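Local atomic coordinates of GCN5-related N-acetyltransferase (Ralstonia eutropha JMP134, PDB entry 2Q0Y), a protein that probably transfers acyl groups from a coenzyme A thioester to an acceptor, as members of the GNAT acetyltransferase family do. Residues A[70-75]-A[119-124]; A[111-116]-A[137-142]; A[13-18]-A[42-47]; A[2-7]-A[106-111]. All coordinates share one frame; numbering follows the deposited sequence. Where two conformers were deposited one is given.

Contact 1 (A[70-75]-A[119-124]); sequences LMVIEW and RGIAFA. With FMT (formic acid), chain G.
R119 reaches the strand of L70 through one water, which accepts from R119 NH1 at 3.0 Å; the water oxygen gives only a weak bond, at 3.3 Å, to L70 O. The arrangement illustrates how a beta-alpha-beta crossover is stitched to its sheet: in this GNAT fold helix 104-118 links the parallel strands 86-95 and 123-127, and the turn closing the helix rests on 63-74, the strand on the far side of 86-95. A Schellman motif with positive phi at G120 makes that turn. The R119 chain runs extended from CG to NE, carrying a flat head out to the strand, where L70 CD1 sits 4.0 Å above one guanidinium face, offset toward its rim. V72 CG2 comes to the same group obliquely. A salt bridge to E115 on the helix fixes the base of the head, so NE is held by the carboxylate and NH1 by the water. Beyond the turn, I121 and V72 reach toward each other tip to tip. CG1 of V72 stands opposite its backbone N (chi1 177°), and this branch makes the closer approach to I121. Just past the end of the strand, W75 NE1 gives a weak bond to a formic acid molecule, probably from the crystallisation liquor, that is also hydrogen-bonded to R19 of the second subunit. The apolar contact closes at 3.7 Å between V72 CG1 and I121 CD1.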
loop_
_atom_site.group_PDB
_atom_site.type_symbol
_atom_site.label_atom_id
_atom_site.label_comp_id
_atom_site.label_asym_id
_atom_site.label_seq_id
_atom_site.Cartn_x
_atom_site.Cartn_y
_atom_site.Cartn_z
ATOM N N LEU A 70 -0.724 13.943 -0.056
ATOM C CA LEU A 70 -0.051 13.101 0.920
ATOM C C LEU A 70 -1.002 12.635 2.015
ATOM O O LEU A 70 -1.929 13.336 2.400
ATOM C CB LEU A 70 1.176 13.808 1.518
ATOM C CG LEU A 70 1.038 15.023 2.418
ATOM C CD1 LEU A 70 0.918 14.661 3.924
ATOM C CD2 LEU A 70 2.256 15.958 2.206
HETATM N N MSE A 71 -0.752 11.419 2.472
HETATM C CA MSE A 71 -1.510 10.785 3.527
HETATM C C MSE A 71 -0.538 10.063 4.430
HETATM O O MSE A 71 0.586 9.768 4.037
HETATM C CB MSE A 71 -2.492 9.782 2.933
HETATM C CG MSE A 71 -3.410 10.365 1.871
HETATM SE SE MSE A 71 -4.467 8.961 1.071
HETATM C CE MSE A 71 -5.550 8.847 2.429
ATOM N N VAL A 72 -0.971 9.819 5.656
ATOM C CA VAL A 72 -0.249 8.935 6.566
ATOM C C VAL A 72 -1.229 7.798 6.802
ATOM O O VAL A 72 -2.286 7.996 7.405
ATOM C CB VAL A 72 0.138 9.644 7.863
ATOM C CG1 VAL A 72 0.835 8.685 8.826
ATOM C CG2 VAL A 72 1.041 10.826 7.558
ATOM N N ILE A 73 -0.912 6.626 6.270
ATOM C CA ILE A 73 -1.831 5.501 6.319
ATOM C C ILE A 73 -1.471 4.537 7.429
ATOM O O ILE A 73 -0.295 4.370 7.767
ATOM C CB ILE A 73 -1.922 4.789 4.974
ATOM C CG1 ILE A 73 -0.597 4.164 4.575
ATOM C CG2 ILE A 73 -2.346 5.804 3.893
ATOM C CD1 ILE A 73 -0.669 3.357 3.280
ATOM N N GLU A 74 -2.492 3.904 7.996
ATOM C CA GLU A 74 -2.276 2.854 8.981
ATOM C C GLU A 74 -1.575 1.672 8.318
ATOM O O GLU A 74 -1.903 1.310 7.202
ATOM C CB GLU A 74 -3.609 2.410 9.581
ATOM C CG GLU A 74 -4.237 3.447 10.469
ATOM C CD GLU A 74 -5.438 2.905 11.247
ATOM O OE1 GLU A 74 -5.914 1.785 10.924
ATOM O OE2 GLU A 74 -5.892 3.605 12.186
ATOM N N TRP A 75 -0.593 1.094 9.006
ATOM C CA TRP A 75 0.173 -0.014 8.492
ATOM C C TRP A 75 0.762 -0.821 9.650
ATOM O O TRP A 75 1.160 -0.242 10.646
ATOM C CB TRP A 75 1.296 0.478 7.578
ATOM C CG TRP A 75 1.691 -0.542 6.612
ATOM C CD1 TRP A 75 2.701 -1.440 6.725
ATOM C CD2 TRP A 75 1.026 -0.835 5.383
ATOM N NE1 TRP A 75 2.718 -2.278 5.629
ATOM C CE2 TRP A 75 1.696 -1.925 4.792
ATOM C CE3 TRP A 75 -0.076 -0.281 4.728
ATOM C CZ2 TRP A 75 1.306 -2.469 3.570
ATOM C CZ3 TRP A 75 -0.476 -0.836 3.518
ATOM C CH2 TRP A 75 0.225 -1.898 2.948
ATOM N N ARG A 119 6.470 15.385 10.589
ATOM C CA ARG A 119 5.525 14.528 11.277
ATOM C C ARG A 119 6.181 13.292 11.904
ATOM O O ARG A 119 5.493 12.477 12.527
ATOM C CB ARG A 119 4.396 14.130 10.317
ATOM C CG ARG A 119 3.536 15.304 9.862
ATOM C CD ARG A 119 2.491 14.826 8.877
ATOM N NE ARG A 119 1.699 15.928 8.340
ATOM C CZ ARG A 119 0.454 15.824 7.894
ATOM N NH1 ARG A 119 -0.194 14.664 7.944
ATOM N NH2 ARG A 119 -0.155 16.893 7.392
ATOM N N GLY A 120 7.497 13.145 11.747
ATOM C CA GLY A 120 8.230 12.030 12.367
ATOM C C GLY A 120 7.944 10.681 11.750
ATOM O O GLY A 120 8.050 9.645 12.423
ATOM N N ILE A 121 7.606 10.668 10.464
ATOM C CA ILE A 121 7.268 9.439 9.745
ATOM C C ILE A 121 8.532 8.760 9.273
ATOM O O ILE A 121 9.369 9.391 8.631
ATOM C CB ILE A 121 6.394 9.753 8.519
ATOM C CG1 ILE A 121 5.103 10.469 8.936
ATOM C CG2 ILE A 121 6.083 8.496 7.701
ATOM C CD1 ILE A 121 4.252 9.705 9.909
ATOM N N ALA A 122 8.678 7.474 9.599
ATOM C CA ALA A 122 9.900 6.719 9.276
ATOM C C ALA A 122 10.061 6.367 7.792
ATOM O O ALA A 122 11.172 6.362 7.275
ATOM C CB ALA A 122 9.952 5.437 10.109
ATOM N N PHE A 123 8.957 6.074 7.115
ATOM C CA PHE A 123 9.010 5.399 5.808
ATOM C C PHE A 123 7.821 5.839 4.979
ATOM O O PHE A 123 6.726 6.015 5.519
ATOM C CB PHE A 123 8.967 3.887 6.068
ATOM C CG PHE A 123 9.208 3.019 4.865
ATOM C CD1 PHE A 123 10.473 2.907 4.309
ATOM C CD2 PHE A 123 8.174 2.267 4.326
ATOM C CE1 PHE A 123 10.690 2.064 3.225
ATOM C CE2 PHE A 123 8.407 1.417 3.247
ATOM C CZ PHE A 123 9.662 1.330 2.713
ATOM N N ALA A 124 8.030 5.996 3.676
ATOM C CA ALA A 124 6.960 6.398 2.769
ATOM C C ALA A 124 6.992 5.595 1.482
ATOM O O ALA A 124 8.051 5.052 1.084
ATOM C CB ALA A 124 7.087 7.875 2.457
HETATM C C FMT G . 3.266 -6.543 5.922
HETATM O O1 FMT G . 3.433 -5.380 6.162
HETATM O O2 FMT G . 4.209 -7.247 5.659
HETATM O O HOH W 1 -1.945 14.183 5.618
#

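Contact 2 (A[111-116]-A[137-142]); sequences RAEAEF and ARMGWS
E113 and W141 run antiparallel alongside each other, the glutamate leaving helix 104-118 and the indole coming back from the loop after helix 133-138. Their flat ends are turned 55° apart, yet the hydrogen bond between them is short: W141 NE1 donates to E113 OE2 at 2.7 Å, with a bend at the hydrogen (147°). The oxygen lies at the edge of the indole, near the ring plane, whereas the N-H meets the carboxylate from above its plane. E113 attains this position with a chain extended beyond CG. The side chain of selenomethionine M139 runs aslant that of E113; its chain turns about the CG-SE bond (chi3 66°), and the terminal CE lies 3.6 Å from E113 OE2. A Schellman motif sets both in place: G140, with positive phi, ends the helix through G140 N to A137 O and W141 N to Y136 O. The contact thus joins helix 104-118 to the turn that follows helix 133-138, at the dimer interface. There K149 of the second subunit makes a salt bridge to E113 OE1 and a hydrogen bond to M139 O. With one oxygen held by an indole N-H and the other by an ammonium group, the carboxylate is probably stabilised in its charged form.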
loop_
_atom_site.group_PDB
_atom_site.type_symbol
_atom_site.label_atom_id
_atom_site.label_comp_id
_atom_site.label_asym_id
_atom_site.label_seq_id
_atom_site.Cartn_x
_atom_site.Cartn_y
_atom_site.Cartn_z
ATOM N N ARG A 111 8.640 19.153 -0.756
ATOM C CA ARG A 111 7.677 19.615 0.250
ATOM C C ARG A 111 6.963 18.449 0.934
ATOM O O ARG A 111 6.752 18.471 2.146
ATOM C CB ARG A 111 6.616 20.543 -0.332
ATOM C CG ARG A 111 7.062 21.966 -0.578
ATOM C CD ARG A 111 6.834 22.920 0.639
ATOM N NE ARG A 111 7.594 22.564 1.849
ATOM C CZ ARG A 111 8.932 22.587 1.967
ATOM N NH1 ARG A 111 9.725 22.957 0.952
ATOM N NH2 ARG A 111 9.496 22.235 3.122
ATOM N N ALA A 112 6.560 17.457 0.152
ATOM C CA ALA A 112 5.884 16.287 0.700
ATOM C C ALA A 112 6.794 15.508 1.628
ATOM O O ALA A 112 6.383 15.133 2.736
ATOM C CB ALA A 112 5.375 15.383 -0.428
ATOM N N GLU A 113 8.013 15.232 1.185
ATOM C CA GLU A 113 8.966 14.504 2.025
ATOM C C GLU A 113 9.286 15.274 3.324
ATOM O O GLU A 113 9.380 14.674 4.392
ATOM C CB GLU A 113 10.244 14.194 1.275
ATOM C CG GLU A 113 10.024 13.224 0.111
ATOM C CD GLU A 113 11.281 12.941 -0.693
ATOM O OE1 GLU A 113 12.405 13.288 -0.259
ATOM O OE2 GLU A 113 11.118 12.404 -1.801
ATOM N N ALA A 114 9.431 16.592 3.226
ATOM C CA ALA A 114 9.707 17.430 4.400
ATOM C C ALA A 114 8.546 17.413 5.391
ATOM O O ALA A 114 8.762 17.443 6.603
ATOM C CB ALA A 114 9.999 18.847 3.980
ATOM N N GLU A 115 7.321 17.381 4.868
ATOM C CA GLU A 115 6.135 17.282 5.702
ATOM C C GLU A 115 6.138 15.961 6.472
ATOM O O GLU A 115 5.887 15.945 7.667
ATOM C CB GLU A 115 4.873 17.438 4.857
ATOM C CG GLU A 115 3.603 17.391 5.645
ATOM C CD GLU A 115 3.421 18.598 6.557
ATOM O OE1 GLU A 115 4.009 19.652 6.274
ATOM O OE2 GLU A 115 2.678 18.472 7.567
ATOM N N PHE A 116 6.471 14.860 5.800
ATOM C CA PHE A 116 6.602 13.571 6.484
ATOM C C PHE A 116 7.683 13.628 7.576
ATOM O O PHE A 116 7.496 13.098 8.670
ATOM C CB PHE A 116 6.942 12.437 5.501
ATOM C CG PHE A 116 5.808 12.024 4.600
ATOM C CD1 PHE A 116 4.483 12.023 5.034
ATOM C CD2 PHE A 116 6.081 11.604 3.316
ATOM C CE1 PHE A 116 3.462 11.638 4.192
ATOM C CE2 PHE A 116 5.045 11.220 2.459
ATOM C CZ PHE A 116 3.741 11.237 2.910
ATOM N N ALA A 137 13.648 8.030 -8.695
ATOM C CA ALA A 137 14.891 7.300 -8.527
ATOM C C ALA A 137 16.029 8.260 -8.211
ATOM O O ALA A 137 16.832 7.981 -7.322
ATOM C CB ALA A 137 15.198 6.502 -9.747
ATOM N N ARG A 138 16.097 9.379 -8.930
ATOM C CA ARG A 138 17.101 10.419 -8.665
ATOM C C ARG A 138 17.004 10.929 -7.235
ATOM O O ARG A 138 18.015 11.279 -6.616
ATOM C CB ARG A 138 16.930 11.618 -9.610
ATOM C CG ARG A 138 17.437 11.406 -11.019
ATOM C CD ARG A 138 17.504 12.723 -11.812
ATOM N NE ARG A 138 16.206 13.137 -12.358
ATOM C CZ ARG A 138 15.529 14.240 -12.020
ATOM N NH1 ARG A 138 15.999 15.101 -11.112
ATOM N NH2 ARG A 138 14.361 14.488 -12.611
HETATM N N MSE A 139 15.779 10.992 -6.723
HETATM C CA MSE A 139 15.521 11.499 -5.386
HETATM C C MSE A 139 15.605 10.418 -4.296
HETATM O O MSE A 139 15.218 10.670 -3.156
HETATM C CB MSE A 139 14.157 12.169 -5.352
HETATM C CG MSE A 139 14.029 13.414 -6.237
HETATM SE SE MSE A 139 12.266 14.209 -5.961
HETATM C CE MSE A 139 12.527 14.750 -4.094
ATOM N N GLY A 140 16.113 9.234 -4.643
ATOM C CA GLY A 140 16.426 8.207 -3.649
ATOM C C GLY A 140 15.306 7.241 -3.335
ATOM O O GLY A 140 15.340 6.539 -2.310
ATOM N N TRP A 141 14.306 7.199 -4.218
ATOM C CA TRP A 141 13.217 6.238 -4.121
ATOM C C TRP A 141 13.639 4.922 -4.794
ATOM O O TRP A 141 14.374 4.925 -5.796
ATOM C CB TRP A 141 11.927 6.780 -4.740
ATOM C CG TRP A 141 11.371 7.950 -3.978
ATOM C CD1 TRP A 141 11.827 9.233 -3.996
ATOM C CD2 TRP A 141 10.259 7.929 -3.084
ATOM N NE1 TRP A 141 11.069 10.014 -3.154
ATOM C CE2 TRP A 141 10.115 9.228 -2.562
ATOM C CE3 TRP A 141 9.386 6.916 -2.636
ATOM C CZ2 TRP A 141 9.112 9.554 -1.644
ATOM C CZ3 TRP A 141 8.409 7.239 -1.733
ATOM C CH2 TRP A 141 8.275 8.545 -1.240
ATOM N N SER A 142 13.213 3.811 -4.197
ATOM C CA SER A 142 13.534 2.475 -4.706
ATOM C C SER A 142 12.267 1.696 -5.023
ATOM O O SER A 142 11.300 1.774 -4.280
ATOM C CB SER A 142 14.317 1.661 -3.676
ATOM O OG SER A 142 15.525 2.297 -3.316
#

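Contact 3 (A[13-18]-A[42-47])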
loop_
_atom_site.group_PDB
_atom_site.type_symbol
_atom_site.label_atom_id
_atom_site.label_comp_id
_atom_site.label_asym_id
_atom_site.label_seq_id
_atom_site.Cartn_x
_atom_site.Cartn_y
_atom_site.Cartn_z
ATOM N N GLU A 13 -12.035 20.233 -6.531
ATOM C CA GLU A 13 -12.094 20.025 -7.977
ATOM C C GLU A 13 -10.699 19.929 -8.590
ATOM O O GLU A 13 -10.459 19.108 -9.483
ATOM C CB GLU A 13 -12.904 21.125 -8.648
ATOM C CG GLU A 13 -14.379 21.049 -8.336
ATOM N N LEU A 14 -9.780 20.755 -8.102
ATOM C CA LEU A 14 -8.390 20.736 -8.566
ATOM C C LEU A 14 -7.759 19.363 -8.421
ATOM O O LEU A 14 -7.139 18.835 -9.360
ATOM C CB LEU A 14 -7.570 21.758 -7.777
ATOM C CG LEU A 14 -6.094 21.940 -8.135
ATOM C CD1 LEU A 14 -5.942 22.549 -9.527
ATOM C CD2 LEU A 14 -5.421 22.848 -7.111
ATOM N N VAL A 15 -7.914 18.774 -7.243
ATOM C CA VAL A 15 -7.329 17.469 -6.985
ATOM C C VAL A 15 -7.930 16.403 -7.897
ATOM O O VAL A 15 -7.203 15.568 -8.451
ATOM C CB VAL A 15 -7.460 17.051 -5.508
ATOM C CG1 VAL A 15 -6.898 15.640 -5.300
ATOM C CG2 VAL A 15 -6.724 18.032 -4.593
ATOM N N CYS A 16 -9.252 16.429 -8.086
ATOM C CA CYS A 16 -9.906 15.479 -8.988
ATOM C C CYS A 16 -9.419 15.618 -10.421
ATOM O O CYS A 16 -9.250 14.625 -11.109
ATOM C CB CYS A 16 -11.421 15.652 -8.949
ATOM S SG CYS A 16 -12.143 15.288 -7.321
ATOM N N ARG A 17 -9.203 16.855 -10.859
ATOM C CA ARG A 17 -8.673 17.125 -12.207
ATOM C C ARG A 17 -7.258 16.592 -12.361
ATOM O O ARG A 17 -6.915 16.004 -13.405
ATOM C CB ARG A 17 -8.678 18.631 -12.520
ATOM C CG ARG A 17 -10.000 19.189 -12.999
ATOM C CD ARG A 17 -9.946 20.746 -13.185
ATOM N NE ARG A 17 -9.065 21.179 -14.274
ATOM C CZ ARG A 17 -9.495 21.620 -15.459
ATOM N N HIS A 18 -6.431 16.821 -11.340
ATOM C CA HIS A 18 -5.056 16.336 -11.335
ATOM C C HIS A 18 -4.979 14.808 -11.419
ATOM O O HIS A 18 -4.214 14.245 -12.203
ATOM C CB HIS A 18 -4.319 16.808 -10.081
ATOM C CG HIS A 18 -3.935 18.255 -10.104
ATOM N ND1 HIS A 18 -3.356 18.873 -9.020
ATOM C CD2 HIS A 18 -4.042 19.199 -11.071
ATOM C CE1 HIS A 18 -3.113 20.135 -9.321
ATOM N NE2 HIS A 18 -3.517 20.360 -10.559
ATOM N N ASP A 42 -16.250 11.714 -3.925
ATOM C CA ASP A 42 -16.983 11.426 -2.685
ATOM C C ASP A 42 -16.057 10.934 -1.581
ATOM O O ASP A 42 -16.264 11.245 -0.412
ATOM C CB ASP A 42 -18.101 10.398 -2.930
ATOM C CG ASP A 42 -19.192 10.917 -3.875
ATOM O OD1 ASP A 42 -19.228 12.121 -4.193
ATOM O OD2 ASP A 42 -20.029 10.102 -4.312
ATOM N N TRP A 43 -15.015 10.206 -1.968
ATOM C CA TRP A 43 -13.985 9.735 -1.049
ATOM C C TRP A 43 -13.159 10.924 -0.544
ATOM O O TRP A 43 -12.822 10.987 0.636
ATOM C CB TRP A 43 -13.075 8.725 -1.755
ATOM C CG TRP A 43 -11.883 8.250 -0.961
ATOM C CD1 TRP A 43 -11.828 7.170 -0.122
ATOM C CD2 TRP A 43 -10.570 8.827 -0.957
ATOM N NE1 TRP A 43 -10.571 7.047 0.407
ATOM C CE2 TRP A 43 -9.780 8.056 -0.073
ATOM C CE3 TRP A 43 -9.996 9.925 -1.593
ATOM C CZ2 TRP A 43 -8.462 8.345 0.173
ATOM C CZ3 TRP A 43 -8.686 10.228 -1.335
ATOM C CH2 TRP A 43 -7.928 9.446 -0.459
ATOM N N LEU A 44 -12.794 11.829 -1.451
ATOM C CA LEU A 44 -11.857 12.904 -1.114
ATOM C C LEU A 44 -12.473 13.971 -0.210
ATOM O O LEU A 44 -11.801 14.523 0.682
ATOM C CB LEU A 44 -11.324 13.566 -2.387
ATOM C CG LEU A 44 -10.380 14.755 -2.206
ATOM C CD1 LEU A 44 -9.160 14.322 -1.392
ATOM C CD2 LEU A 44 -9.946 15.316 -3.531
ATOM N N LEU A 45 -13.730 14.311 -0.474
ATOM C CA LEU A 45 -14.382 15.403 0.224
ATOM C C LEU A 45 -14.186 15.386 1.752
ATOM O O LEU A 45 -13.705 16.367 2.309
ATOM C CB LEU A 45 -15.869 15.447 -0.152
ATOM C CG LEU A 45 -16.779 16.468 0.526
ATOM C CD1 LEU A 45 -16.471 17.861 0.069
ATOM C CD2 LEU A 45 -18.232 16.120 0.209
ATOM N N PRO A 46 -14.581 14.299 2.439
ATOM C CA PRO A 46 -14.407 14.303 3.899
ATOM C C PRO A 46 -12.961 14.284 4.375
ATOM O O PRO A 46 -12.684 14.679 5.509
ATOM C CB PRO A 46 -15.103 13.016 4.338
ATOM C CG PRO A 46 -15.091 12.155 3.130
ATOM C CD PRO A 46 -15.246 13.062 1.977
ATOM N N ARG A 47 -12.052 13.810 3.527
ATOM C CA ARG A 47 -10.661 13.693 3.887
ATOM C C ARG A 47 -9.897 15.001 3.705
ATOM O O ARG A 47 -8.944 15.244 4.426
ATOM C CB ARG A 47 -10.020 12.581 3.071
ATOM C CG ARG A 47 -10.584 11.225 3.451
ATOM C CD ARG A 47 -10.067 10.122 2.602
ATOM N NE ARG A 47 -10.433 8.832 3.195
ATOM C CZ ARG A 47 -11.654 8.300 3.166
ATOM N NH1 ARG A 47 -12.672 8.907 2.546
ATOM N NH2 ARG A 47 -11.862 7.127 3.756
#
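Beside L44, which reaches across to V15, the flat side chains of W43 and R47 lie against each other one turn apart on helix 30-50. W43 NE1 stands 3.2 Å above one face of the R47 guanidinium, over its centre, while R47 CD rests on a face of the indole nearer its rim. At the guanidinium edge R47 NH1 donates in plane to W43 O at 2.8 Å (151°), turning the arginine back on its own helix. The ring of F40 also meets the indole, and M71 of the sheet packs on it. The setting is the pair of consecutive helices, 12-25 and 30-50, that follows the first strand of the GNAT fold and lies across the sheet from helix 104-118. The segment 42-47 is kinked at P46, whose nitrogen has no bond to the preceding turn. Between segments 13-18 and 42-47 the touching groups are apolar, and no hydrogen bond crosses. In L44, chi1 (177°) points CG at helix 12-25, and chi2 (58°) turns CD2 onto V15, whose side chain it meets at a slant. C16 SG flanks the methyl L44 CD2 more loosely, at 4.4 Å, and Y53 touches both V15 and L44. The closest approach is 3.5 Å, from L44 CD2 to V15 CG1.

Contact 4 (A[2-7]-A[106-111])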
loop_
_atom_site.group_PDB
_atom_site.type_symbol
_atom_site.label_atom_id
_atom_site.label_comp_id
_atom_site.label_asym_id
_atom_site.label_seq_id
_atom_site.Cartn_x
_atom_site.Cartn_y
_atom_site.Cartn_z
HETATM N N MSE A 2 6.311 32.209 -8.864
HETATM C CA MSE A 2 5.801 30.891 -8.471
HETATM C C MSE A 2 5.800 30.759 -6.958
HETATM O O MSE A 2 6.818 31.020 -6.311
HETATM C CB MSE A 2 6.654 29.781 -9.077
HETATM C CG MSE A 2 6.483 29.634 -10.571
HETATM SE SE MSE A 2 5.015 28.452 -10.998
ATOM N N GLU A 3 4.668 30.344 -6.410
ATOM C CA GLU A 3 4.535 30.180 -4.986
ATOM C C GLU A 3 3.837 28.878 -4.694
ATOM O O GLU A 3 3.022 28.395 -5.476
ATOM C CB GLU A 3 3.737 31.328 -4.390
ATOM N N CYS A 4 4.156 28.312 -3.545
ATOM C CA CYS A 4 3.551 27.075 -3.110
ATOM C C CYS A 4 2.624 27.414 -1.949
ATOM O O CYS A 4 2.901 28.362 -1.186
ATOM C CB CYS A 4 4.655 26.143 -2.689
ATOM S SG CYS A 4 4.146 24.522 -2.264
ATOM N N ARG A 5 1.497 26.711 -1.849
ATOM C CA ARG A 5 0.599 26.872 -0.696
ATOM C C ARG A 5 0.010 25.519 -0.295
ATOM O O ARG A 5 -0.041 24.591 -1.098
ATOM C CB ARG A 5 -0.536 27.856 -1.010
ATOM C CG ARG A 5 -1.494 27.391 -2.077
ATOM C CD ARG A 5 -2.754 28.248 -2.120
ATOM N NE ARG A 5 -3.631 27.874 -3.224
ATOM C CZ ARG A 5 -4.427 26.804 -3.239
ATOM N NH1 ARG A 5 -4.526 25.993 -2.191
ATOM N NH2 ARG A 5 -5.167 26.565 -4.309
ATOM N N PRO A 6 -0.455 25.402 0.951
ATOM C CA PRO A 6 -1.105 24.160 1.333
ATOM C C PRO A 6 -2.442 23.994 0.606
ATOM O O PRO A 6 -3.112 24.976 0.280
ATOM C CB PRO A 6 -1.374 24.322 2.832
ATOM C CG PRO A 6 -0.900 25.644 3.218
ATOM C CD PRO A 6 -0.403 26.396 2.041
ATOM N N LEU A 7 -2.821 22.744 0.358
ATOM C CA LEU A 7 -4.149 22.428 -0.115
ATOM C C LEU A 7 -5.172 22.867 0.893
ATOM O O LEU A 7 -4.898 22.868 2.103
ATOM C CB LEU A 7 -4.290 20.912 -0.248
ATOM C CG LEU A 7 -4.043 20.125 -1.509
ATOM C CD1 LEU A 7 -4.477 18.688 -1.183
ATOM C CD2 LEU A 7 -4.782 20.649 -2.702
ATOM N N GLN A 106 9.896 18.097 -8.625
ATOM C CA GLN A 106 10.889 17.864 -7.570
ATOM C C GLN A 106 10.639 18.751 -6.350
ATOM O O GLN A 106 10.749 18.299 -5.208
ATOM C CB GLN A 106 12.290 18.057 -8.122
ATOM C CG GLN A 106 13.369 17.854 -7.070
ATOM C CD GLN A 106 14.757 17.715 -7.649
ATOM O OE1 GLN A 106 14.981 17.969 -8.830
ATOM N NE2 GLN A 106 15.704 17.305 -6.810
ATOM N N ALA A 107 10.248 20.003 -6.587
ATOM C CA ALA A 107 9.919 20.932 -5.498
ATOM C C ALA A 107 8.735 20.445 -4.659
ATOM O O ALA A 107 8.785 20.469 -3.426
ATOM C CB ALA A 107 9.642 22.295 -6.046
ATOM N N LEU A 108 7.679 19.986 -5.318
ATOM C CA LEU A 108 6.528 19.421 -4.617
ATOM C C LEU A 108 6.889 18.132 -3.883
ATOM O O LEU A 108 6.455 17.922 -2.752
ATOM C CB LEU A 108 5.363 19.178 -5.578
ATOM C CG LEU A 108 4.664 20.445 -6.079
ATOM C CD1 LEU A 108 3.632 20.132 -7.146
ATOM C CD2 LEU A 108 4.013 21.190 -4.937
HETATM N N MSE A 109 7.692 17.277 -4.509
HETATM C CA MSE A 109 8.159 16.088 -3.804
HETATM C C MSE A 109 8.958 16.463 -2.560
HETATM O O MSE A 109 8.807 15.840 -1.512
HETATM C CB MSE A 109 8.994 15.205 -4.713
HETATM C CG MSE A 109 8.202 14.436 -5.758
HETATM SE SE MSE A 109 7.153 13.000 -5.017
HETATM C CE MSE A 109 8.588 11.846 -4.345
ATOM N N ASN A 110 9.811 17.471 -2.672
ATOM C CA ASN A 110 10.587 17.925 -1.524
ATOM C C ASN A 110 9.688 18.407 -0.403
ATOM O O ASN A 110 9.945 18.101 0.775
ATOM C CB ASN A 110 11.550 19.055 -1.920
ATOM C CG ASN A 110 12.783 18.560 -2.640
ATOM O OD1 ASN A 110 13.203 17.426 -2.478
ATOM N ND2 ASN A 110 13.397 19.444 -3.416
ATOM N N ARG A 111 8.640 19.153 -0.756
ATOM C CA ARG A 111 7.677 19.615 0.250
ATOM C C ARG A 111 6.963 18.449 0.934
ATOM O O ARG A 111 6.752 18.471 2.146
ATOM C CB ARG A 111 6.616 20.543 -0.332
ATOM C CG ARG A 111 7.062 21.966 -0.578
ATOM C CD ARG A 111 6.834 22.920 0.639
ATOM N NE ARG A 111 7.594 22.564 1.849
ATOM C CZ ARG A 111 8.932 22.587 1.967
ATOM N NH1 ARG A 111 9.725 22.957 0.952
ATOM N NH2 ARG A 111 9.496 22.235 3.122
#
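C4 faces L108 and R111 across a small helix-on-sheet contact of the GNAT fold, in which helix 104-118 passes over 2-6, the outermost strand of the sheet within the chain. In relatives this helix follows the loop that holds the coenzyme A pyrophosphate. The more enclosed part is the meeting of sulfur and leucine. C4 directs its side chain at the helix with SG opposite the backbone N (chi1 -175°), and there C4 SG finds L108 CD2 at 4.3 Å. L108 starts out across the direction of the strand, and its end comes nearer. The leucine is buried and also packs on A66 and I68 of strand 63-74. The other part is looser and lies toward solvent. R111, one turn further along, is exposed and offers only the aliphatic base of its chain. Successive bends beyond CB carry the charged head away from the strand, and W56 of the neighbouring strand touches both R111 and C4. No hydrogen bond crosses the contact. Polar chemistry belongs to the next residue, R5, which makes salt bridges to D11 and E59 and closes a local hydrogen bond from R5 NH1 to P6 O at 3.0 Å. On the solvent side the sulfur meets the arginine at 4.2 Å, from C4 SG to R111 CG.

How the contacts relate
Contacts 1, 2 and 4 gather round helix 104-118, and contact 3 lies across the sheet from them. Centres of contacts 1 and 2, and of 2 and 4, are 12 Å apart; contacts 2 and 4 share R111. Contact 3 is about 18 to 23 Å from the others, yet it touches contact 1 through the sheet, and V15 packs on L7 of contact 4. Along the chain contact 4 closes a loop that encloses contact 3, while contacts 1 and 2 cross. The result is a sheet sandwiched between helices, the layering of a GNAT domain. Contacts 1, 2 and 3 also touch the second subunit, and the sheet itself runs on into it through the strands of contacts 1 and 2.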